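Local coordinates for protein esterase (Alcaligenes sp., PDB 1QLW) that probably hydrolyses carboxylic ester bonds, as an esterase of the alpha/beta hydrolase fold, at residues A[43-55]-A[100-113]. Numbering follows the deposited sequence.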
ATOM      1  N   GLY A  43     -10.904   8.118  21.245  1.00 16.44           N
ATOM      2  CA  GLY A  43     -10.700   6.702  21.038  1.00 16.23           C
ATOM      3  C   GLY A  43      -9.214   6.396  20.975  1.00 15.51           C
ATOM      4  O   GLY A  43      -8.387   7.294  21.097  1.00 16.73           O
ATOM      5  N   THR A  44      -8.922   5.127  20.809  1.00 15.01           N
ATOM      6  CA  THR A  44      -7.552   4.648  20.761  1.00 15.84           C
ATOM      7  C   THR A  44      -7.235   4.158  19.359  1.00 14.12           C
ATOM      8  O   THR A  44      -7.994   3.377  18.783  1.00 15.33           O
ATOM      9  CB  THR A  44      -7.401   3.458  21.726  1.00 18.12           C
ATOM     10  OG1 THR A  44      -7.906   3.816  23.006  1.00 22.41           O
ATOM     11  CG2 THR A  44      -5.951   3.031  21.863  1.00 19.31           C
ATOM     12  N   VAL A  45      -6.101   4.597  18.823  1.00 13.69           N
ATOM     13  CA  VAL A  45      -5.645   4.147  17.512  1.00 13.55           C
ATOM     14  C   VAL A  45      -4.253   3.535  17.656  1.00 13.80           C
ATOM     15  O   VAL A  45      -3.481   3.932  18.519  1.00 16.09           O
ATOM     16  CB  VAL A  45      -5.658   5.227  16.415  1.00 14.40           C
ATOM     17  CG1 VAL A  45      -7.099   5.611  16.072  1.00 15.88           C
ATOM     18  CG2 VAL A  45      -4.833   6.440  16.834  1.00 15.79           C
ATOM     19  N   THR A  46      -3.913   2.670  16.704  1.00 13.42           N
ATOM     20  CA  THR A  46      -2.549   2.127  16.606  1.00 13.21           C
ATOM     21  C   THR A  46      -1.822   2.883  15.511  1.00 12.40           C
ATOM     22  O   THR A  46      -2.323   2.988  14.383  1.00 13.84           O
ATOM     23  CB  THR A  46      -2.608   0.633  16.269  1.00 13.66           C
ATOM     24  OG1 THR A  46      -3.407  -0.034  17.258  1.00 15.23           O
ATOM     25  CG2 THR A  46      -1.218   0.018  16.242  1.00 14.62           C
ATOM     26  N   VAL A  47      -0.625   3.373  15.827  1.00 13.45           N
ATOM     27  CA  VAL A  47       0.198   4.117  14.870  1.00 13.90           C
ATOM     28  C   VAL A  47       1.639   3.611  14.945  1.00 13.68           C
ATOM     29  O   VAL A  47       2.013   2.915  15.887  1.00 15.08           O
ATOM     30  CB  VAL A  47       0.153   5.636  15.062  1.00 17.98           C
ATOM     31  CG1 VAL A  47      -1.255   6.191  14.912  1.00 20.43           C
ATOM     32  CG2 VAL A  47       0.723   5.971  16.422  1.00 21.16           C
ATOM     33  N   ASP A  48       2.420   3.890  13.917  1.00 13.77           N
ATOM     34  CA  ASP A  48       3.830   3.534  13.774  1.00 14.53           C
ATOM     35  C   ASP A  48       4.094   2.097  13.322  1.00 13.01           C
ATOM     36  O   ASP A  48       5.250   1.771  13.034  1.00 14.68           O
ATOM     37  CB  ASP A  48       4.658   3.845  15.013  1.00 16.35           C
ATOM     38  CG  ASP A  48       4.816   5.319  15.336  1.00 19.25           C
ATOM     39  OD1 ASP A  48       4.571   6.178  14.476  1.00 22.21           O
ATOM     40  OD2 ASP A  48       5.170   5.581  16.504  1.00 24.52           O
ATOM     41  N   GLN A  49       3.061   1.279  13.180  1.00 12.08           N
ATOM     42  CA  GLN A  49       3.206  -0.066  12.666  1.00 11.66           C
ATOM     43  C   GLN A  49       3.673  -0.028  11.207  1.00 11.56           C
ATOM     44  O   GLN A  49       3.409   0.916  10.461  1.00 14.33           O
ATOM     45  CB  GLN A  49       1.870  -0.825  12.764  1.00 12.58           C
ATOM     46  CG  GLN A  49       0.714  -0.243  11.947  1.00 12.70           C
ATOM     47  CD  GLN A  49      -0.096   0.760  12.723  1.00 13.26           C
ATOM     48  OE1 GLN A  49       0.409   1.459  13.584  1.00 15.32           O
ATOM     49  NE2 GLN A  49      -1.402   0.842  12.514  1.00 12.52           N
ATOM     50  N   MET A  50       4.287  -1.131  10.778  1.00 11.56           N
ATOM     51  CA  MET A  50       4.878  -1.244   9.439  1.00 11.52           C
ATOM     52  C   MET A  50       4.211  -2.376   8.662  1.00 11.30           C
ATOM     53  O   MET A  50       4.264  -3.543   9.103  1.00 11.90           O
ATOM     54  CB  MET A  50       6.384  -1.509   9.586  1.00 13.17           C
ATOM     55  CG  MET A  50       7.114  -1.738   8.273  1.00 13.10           C
ATOM     56  SD  MET A  50       8.885  -1.975   8.535  1.00 12.88           S
ATOM     57  CE  MET A  50       8.935  -3.680   9.104  1.00 14.14           C
ATOM     58  N   TYR A  51       3.625  -2.055   7.523  1.00 11.42           N
ATOM     59  CA  TYR A  51       3.065  -3.044   6.598  1.00 11.28           C
ATOM     60  C   TYR A  51       4.173  -3.849   5.934  1.00 10.31           C
ATOM     61  O   TYR A  51       5.173  -3.287   5.474  1.00 10.96           O
ATOM     62  CB  TYR A  51       2.308  -2.299   5.502  1.00 11.35           C
ATOM     63  CG  TYR A  51       1.790  -3.160   4.367  1.00 11.26           C
ATOM     64  CD1 TYR A  51       0.697  -4.015   4.552  1.00 11.90           C
ATOM     65  CD2 TYR A  51       2.379  -3.118   3.119  1.00 11.48           C
ATOM     66  CE1 TYR A  51       0.227  -4.789   3.511  1.00 12.50           C
ATOM     67  CE2 TYR A  51       1.898  -3.893   2.075  1.00 12.13           C
ATOM     68  CZ  TYR A  51       0.802  -4.719   2.272  1.00 12.15           C
ATOM     69  OH  TYR A  51       0.342  -5.446   1.189  1.00 13.37           O
ATOM     70  N   VAL A  52       3.964  -5.157   5.846  1.00 10.99           N
ATOM     71  CA  VAL A  52       4.893  -6.074   5.214  1.00 11.26           C
ATOM     72  C   VAL A  52       4.130  -7.019   4.286  1.00 11.01           C
ATOM     73  O   VAL A  52       3.225  -7.724   4.744  1.00 12.76           O
ATOM     74  CB  VAL A  52       5.669  -6.914   6.247  1.00 12.63           C
ATOM     75  CG1 VAL A  52       6.731  -7.758   5.550  1.00 15.18           C
ATOM     76  CG2 VAL A  52       6.287  -6.038   7.336  1.00 13.47           C
ATOM     77  N   ARG A  53       4.516  -7.074   3.019  1.00 11.10           N
ATOM     78  CA  ARG A  53       3.970  -8.030   2.053  1.00 11.73           C
ATOM     79  C   ARG A  53       5.081  -9.013   1.731  1.00 12.05           C
ATOM     80  O   ARG A  53       6.186  -8.591   1.362  1.00 13.35           O
ATOM     81  CB  ARG A  53       3.521  -7.322   0.778  1.00 14.63           C
ATOM     82  CG  ARG A  53       3.028  -8.267  -0.307  1.00 17.42           C
ATOM     83  CD  ARG A  53       1.753  -8.925   0.069  1.00 18.80           C
ATOM     84  NE  ARG A  53       1.119  -9.532  -1.100  1.00 20.48           N
ATOM     85  CZ  ARG A  53       0.037 -10.290  -1.041  1.00 20.91           C
ATOM     86  NH1 ARG A  53      -0.461 -10.504   0.169  1.00 20.22           N
ATOM     87  NH2 ARG A  53      -0.522 -10.806  -2.127  1.00 22.29           N
ATOM     88  N   TYR A  54       4.845 -10.310   1.871  1.00 12.63           N
ATOM     89  CA  TYR A  54       5.863 -11.326   1.622  1.00 13.23           C
ATOM     90  C   TYR A  54       5.419 -12.258   0.492  1.00 13.26           C
ATOM     91  O   TYR A  54       4.239 -12.578   0.301  1.00 13.19           O
ATOM     92  CB  TYR A  54       6.188 -12.120   2.897  1.00 15.43           C
ATOM     93  CG  TYR A  54       5.122 -13.046   3.425  1.00 15.78           C
ATOM     94  CD1 TYR A  54       5.045 -14.366   2.987  1.00 17.07           C
ATOM     95  CD2 TYR A  54       4.192 -12.629   4.375  1.00 17.19           C
ATOM     96  CE1 TYR A  54       4.075 -15.227   3.468  1.00 19.12           C
ATOM     97  CE2 TYR A  54       3.227 -13.502   4.855  1.00 19.22           C
ATOM     98  CZ  TYR A  54       3.154 -14.794   4.396  1.00 19.46           C
ATOM     99  OH  TYR A  54       2.165 -15.625   4.871  1.00 23.34           O
ATOM    100  N   GLN A  55       6.428 -12.711  -0.255  1.00 12.66           N
ATOM    101  CA  GLN A  55       6.256 -13.725  -1.290  1.00 13.11           C
ATOM    102  C   GLN A  55       7.425 -14.694  -1.140  1.00 12.37           C
ATOM    103  O   GLN A  55       8.572 -14.264  -1.006  1.00 12.99           O
ATOM    104  CB  GLN A  55       6.150 -13.101  -2.669  1.00 16.66           C
ATOM    105  CG  GLN A  55       4.825 -12.366  -2.832  1.00 20.45           C
ATOM    106  CD  GLN A  55       4.426 -11.909  -4.193  1.00 24.02           C
ATOM    107  OE1 GLN A  55       3.471 -12.395  -4.814  1.00 26.51           O
ATOM    108  NE2 GLN A  55       5.168 -10.931  -4.668  1.00 24.74           N
ATOM    109  N   TYR A 100      10.357  -9.572   1.297  1.00 12.01           N
ATOM    110  CA  TYR A 100       9.519  -8.895   2.297  1.00 11.98           C
ATOM    111  C   TYR A 100       9.543  -7.418   1.918  1.00 11.70           C
ATOM    112  O   TYR A 100      10.585  -6.785   2.079  1.00 13.32           O
ATOM    113  CB  TYR A 100      10.005  -9.152   3.715  1.00 12.98           C
ATOM    114  CG  TYR A 100       9.757 -10.569   4.167  1.00 12.54           C
ATOM    115  CD1 TYR A 100      10.496 -11.636   3.690  1.00 13.03           C
ATOM    116  CD2 TYR A 100       8.740 -10.867   5.065  1.00 12.70           C
ATOM    117  CE1 TYR A 100      10.204 -12.938   4.044  1.00 13.25           C
ATOM    118  CE2 TYR A 100       8.461 -12.160   5.454  1.00 13.46           C
ATOM    119  CZ  TYR A 100       9.188 -13.200   4.938  1.00 12.97           C
ATOM    120  OH  TYR A 100       8.921 -14.493   5.300  1.00 14.70           O
ATOM    121  N   VAL A 101       8.468  -6.913   1.346  1.00 11.15           N
ATOM    122  CA  VAL A 101       8.423  -5.548   0.812  1.00 11.43           C
ATOM    123  C   VAL A 101       7.567  -4.721   1.757  1.00 11.02           C
ATOM    124  O   VAL A 101       6.370  -5.004   1.927  1.00 11.84           O
ATOM    125  CB  VAL A 101       7.874  -5.507  -0.617  1.00 12.24           C
ATOM    126  CG1 VAL A 101       7.789  -4.060  -1.106  1.00 13.59           C
ATOM    127  CG2 VAL A 101       8.716  -6.338  -1.583  1.00 14.35           C
ATOM    128  N   ILE A 102       8.171  -3.704   2.359  1.00 11.15           N
ATOM    129  CA  ILE A 102       7.496  -2.914   3.379  1.00 11.42           C
ATOM    130  C   ILE A 102       6.942  -1.608   2.832  1.00 10.88           C
ATOM    131  O   ILE A 102       7.365  -1.110   1.788  1.00 12.02           O
ATOM    132  CB  ILE A 102       8.419  -2.633   4.587  1.00 13.03           C
ATOM    133  CG1 ILE A 102       9.527  -1.632   4.283  1.00 16.94           C
ATOM    134  CG2 ILE A 102       8.999  -3.942   5.111  1.00 16.53           C
ATOM    135  CD1 ILE A 102       9.811  -0.567   5.264  1.00 20.41           C
ATOM    136  N   ASP A 103       5.979  -1.055   3.588  1.00 10.72           N
ATOM    137  CA  ASP A 103       5.730   0.384   3.558  1.00 10.59           C
ATOM    138  C   ASP A 103       6.258   0.923   4.896  1.00 10.24           C
ATOM    139  O   ASP A 103       5.911   0.401   5.952  1.00 11.08           O
ATOM    140  CB  ASP A 103       4.268   0.780   3.396  1.00 10.91           C
ATOM    141  CG  ASP A 103       3.747   0.568   1.981  1.00 10.71           C
ATOM    142  OD1 ASP A 103       4.578   0.427   1.044  1.00 12.25           O
ATOM    143  OD2 ASP A 103       2.507   0.638   1.787  1.00 12.00           O
ATOM    144  N   GLN A 104       7.111   1.948   4.813  1.00 10.91           N
ATOM    145  CA  GLN A 104       7.641   2.545   6.029  1.00 11.00           C
ATOM    146  C   GLN A 104       6.524   2.946   6.984  1.00 10.71           C
ATOM    147  O   GLN A 104       5.415   3.281   6.555  1.00 11.21           O
ATOM    148  CB  GLN A 104       8.409   3.824   5.729  1.00 11.00           C
ATOM    149  CG  GLN A 104       9.817   3.664   5.189  1.00 11.19           C
ATOM    150  CD  GLN A 104      10.541   4.989   5.130  1.00 10.57           C
ATOM    151  OE1 GLN A 104      10.439   5.797   6.071  1.00 11.62           O
ATOM    152  NE2 GLN A 104      11.258   5.252   4.053  1.00 11.24           N
ATOM    153  N   SER A 105       6.847   2.970   8.268  1.00 11.81           N
ATOM    154  CA  SER A 105       5.929   3.568   9.234  1.00 11.79           C
ATOM    155  C   SER A 105       5.498   4.938   8.715  1.00 12.19           C
ATOM    156  O   SER A 105       6.313   5.721   8.217  1.00 12.86           O
ATOM    157  CB  SER A 105       6.650   3.719  10.564  1.00 13.59           C
ATOM    158  OG  SER A 105       7.015   2.472  11.114  1.00 14.37           O
ATOM    159  N   GLY A 106       4.207   5.229   8.822  1.00 11.83           N
ATOM    160  CA  GLY A 106       3.681   6.512   8.416  1.00 12.55           C
ATOM    161  C   GLY A 106       3.688   6.770   6.923  1.00 11.30           C
ATOM    162  O   GLY A 106       3.671   7.937   6.527  1.00 12.59           O
ATOM    163  N   ARG A 107       3.693   5.723   6.118  1.00 11.31           N
ATOM    164  CA  ARG A 107       3.702   5.831   4.667  1.00 11.09           C
ATOM    165  C   ARG A 107       2.819   4.714   4.103  1.00 10.37           C
ATOM    166  O   ARG A 107       2.785   3.618   4.633  1.00 11.18           O
ATOM    167  CB  ARG A 107       5.125   5.683   4.101  1.00 11.06           C
ATOM    168  CG  ARG A 107       5.318   6.123   2.667  1.00 11.79           C
ATOM    169  CD  ARG A 107       5.527   7.618   2.470  1.00 11.96           C
ATOM    170  NE  ARG A 107       6.640   8.114   3.278  1.00 11.34           N
ATOM    171  CZ  ARG A 107       7.925   7.886   3.022  1.00 10.51           C
ATOM    172  NH1 ARG A 107       8.265   7.297   1.883  1.00 11.27           N
ATOM    173  NH2 ARG A 107       8.831   8.220   3.920  1.00 12.18           N
ATOM    174  N   GLY A 108       2.172   4.964   2.961  1.00 11.17           N
ATOM    175  CA  GLY A 108       1.477   3.877   2.285  1.00 11.74           C
ATOM    176  C   GLY A 108       0.433   3.248   3.194  1.00 10.98           C
ATOM    177  O   GLY A 108      -0.418   3.945   3.782  1.00 11.54           O
ATOM    178  N   ARG A 109       0.474   1.923   3.270  1.00 10.61           N
ATOM    179  CA  ARG A 109      -0.490   1.176   4.074  1.00 10.84           C
ATOM    180  C   ARG A 109      -0.221   1.172   5.573  1.00 10.83           C
ATOM    181  O   ARG A 109      -0.988   0.552   6.311  1.00 12.14           O
ATOM    182  CB  ARG A 109      -0.584  -0.229   3.495  1.00 11.55           C
ATOM    183  CG  ARG A 109      -1.161  -0.238   2.097  1.00 12.05           C
ATOM    184  CD  ARG A 109      -1.197  -1.609   1.485  1.00 13.01           C
ATOM    185  NE  ARG A 109      -1.972  -1.575   0.242  1.00 12.40           N
ATOM    186  CZ  ARG A 109      -2.325  -2.659  -0.429  1.00 12.47           C
ATOM    187  NH1 ARG A 109      -1.816  -3.850  -0.119  1.00 13.93           N
ATOM    188  NH2 ARG A 109      -3.228  -2.567  -1.400  1.00 12.73           N
ATOM    189  N   SER A 110       0.834   1.856   6.013  1.00 10.74           N
ATOM    190  CA  SER A 110       1.237   1.973   7.413  1.00 10.85           C
ATOM    191  C   SER A 110       0.698   3.263   8.015  1.00 10.81           C
ATOM    192  O   SER A 110       1.044   4.362   7.566  1.00 11.87           O
ATOM    193  CB  SER A 110       2.758   1.969   7.488  1.00 10.98           C
ATOM    194  OG  SER A 110       3.292   0.807   6.911  1.00 11.31           O
ATOM    195  N   ALA A 111      -0.165   3.152   9.030  1.00 11.76           N
ATOM    196  CA  ALA A 111      -0.950   4.278   9.499  1.00 11.96           C
ATOM    197  C   ALA A 111      -0.144   5.442  10.053  1.00 11.77           C
ATOM    198  O   ALA A 111       0.799   5.274  10.824  1.00 13.67           O
ATOM    199  CB  ALA A 111      -1.872   3.812  10.627  1.00 12.58           C
ATOM    200  N   THR A 112      -0.616   6.631   9.726  1.00 13.02           N
ATOM    201  CA  THR A 112      -0.276   7.881  10.368  1.00 12.76           C
ATOM    202  C   THR A 112      -1.303   8.194  11.461  1.00 13.23           C
ATOM    203  O   THR A 112      -2.319   7.527  11.559  1.00 14.54           O
ATOM    204  CB  THR A 112      -0.255   9.043   9.354  1.00 14.18           C
ATOM    205  OG1 THR A 112      -1.551   9.118   8.722  1.00 15.04           O
ATOM    206  CG2 THR A 112       0.836   8.851   8.312  1.00 14.96           C
ATOM    207  N   ASP A 113      -1.039   9.219  12.259  1.00 14.66           N
ATOM    208  CA  ASP A 113      -1.985   9.755  13.238  1.00 14.54           C
ATOM    209  C   ASP A 113      -2.436  11.121  12.698  1.00 13.54           C
ATOM    210  O   ASP A 113      -1.578  12.001  12.511  1.00 15.89           O
ATOM    211  CB  ASP A 113      -1.358   9.950  14.611  1.00 16.66           C
ATOM    212  CG  ASP A 113      -2.300  10.396  15.717  1.00 17.57           C
ATOM    213  OD1 ASP A 113      -3.514  10.536  15.474  1.00 17.41           O
ATOM    214  OD2 ASP A 113      -1.827  10.595  16.863  1.00 22.80           O
TER
HETATM  215  O   HOH W   1       2.945   7.012  12.112  1.00 26.20           O
HETATM  216  O   HOH W   2       2.890   3.575  10.746  1.00 12.72           O
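Arg53 and Val101 form an antiparallel hydrogen-bonded pair in the central sheet of the alpha/beta hydrolase fold. Arg53 N donates to Val101 O (3.0 Å), and Val101 N donates back to Arg53 O (2.8 Å). Strand 99-103 lies between strand 43-57 and strand 65-68, antiparallel to the first and parallel to the second.

Further along, the regular ladder gives way to serine and water bridges. Ser110 OG accepts from Tyr51 N (2.9 Å) and donates to Asp103 O, so one hydroxyl links both strands. Ser105 OG donates to Asp48 O from above the carbonyl plane. A water joins Gln49 O, Gly106 N and Ala111 O.

Val52, Tyr54, Tyr100 and Ile102 share one face. Tyr54 CB sits over the Tyr100 ring, 3.7 Å from its centroid, while Val52 CG1 meets the ring edge. Met50 SD reaches Ile102 CD1 from beside the ladder.

Tyr51 lies on the other face, and Arg109 from the following loop runs alongside it. Glu79 of the second subunit binds both polar ends, and Arg109 also pairs with Asp103 of that subunit. Tyr51 CG is anti to the backbone N (chi1 173°), which sets its ring beside the extended Arg109 chain, whose CD lies over one face. Arg109 NH1 donates a bent hydrogen bond to Tyr51 OH (3.0 Å, 134°), with the hydroxyl near the guanidinium plane.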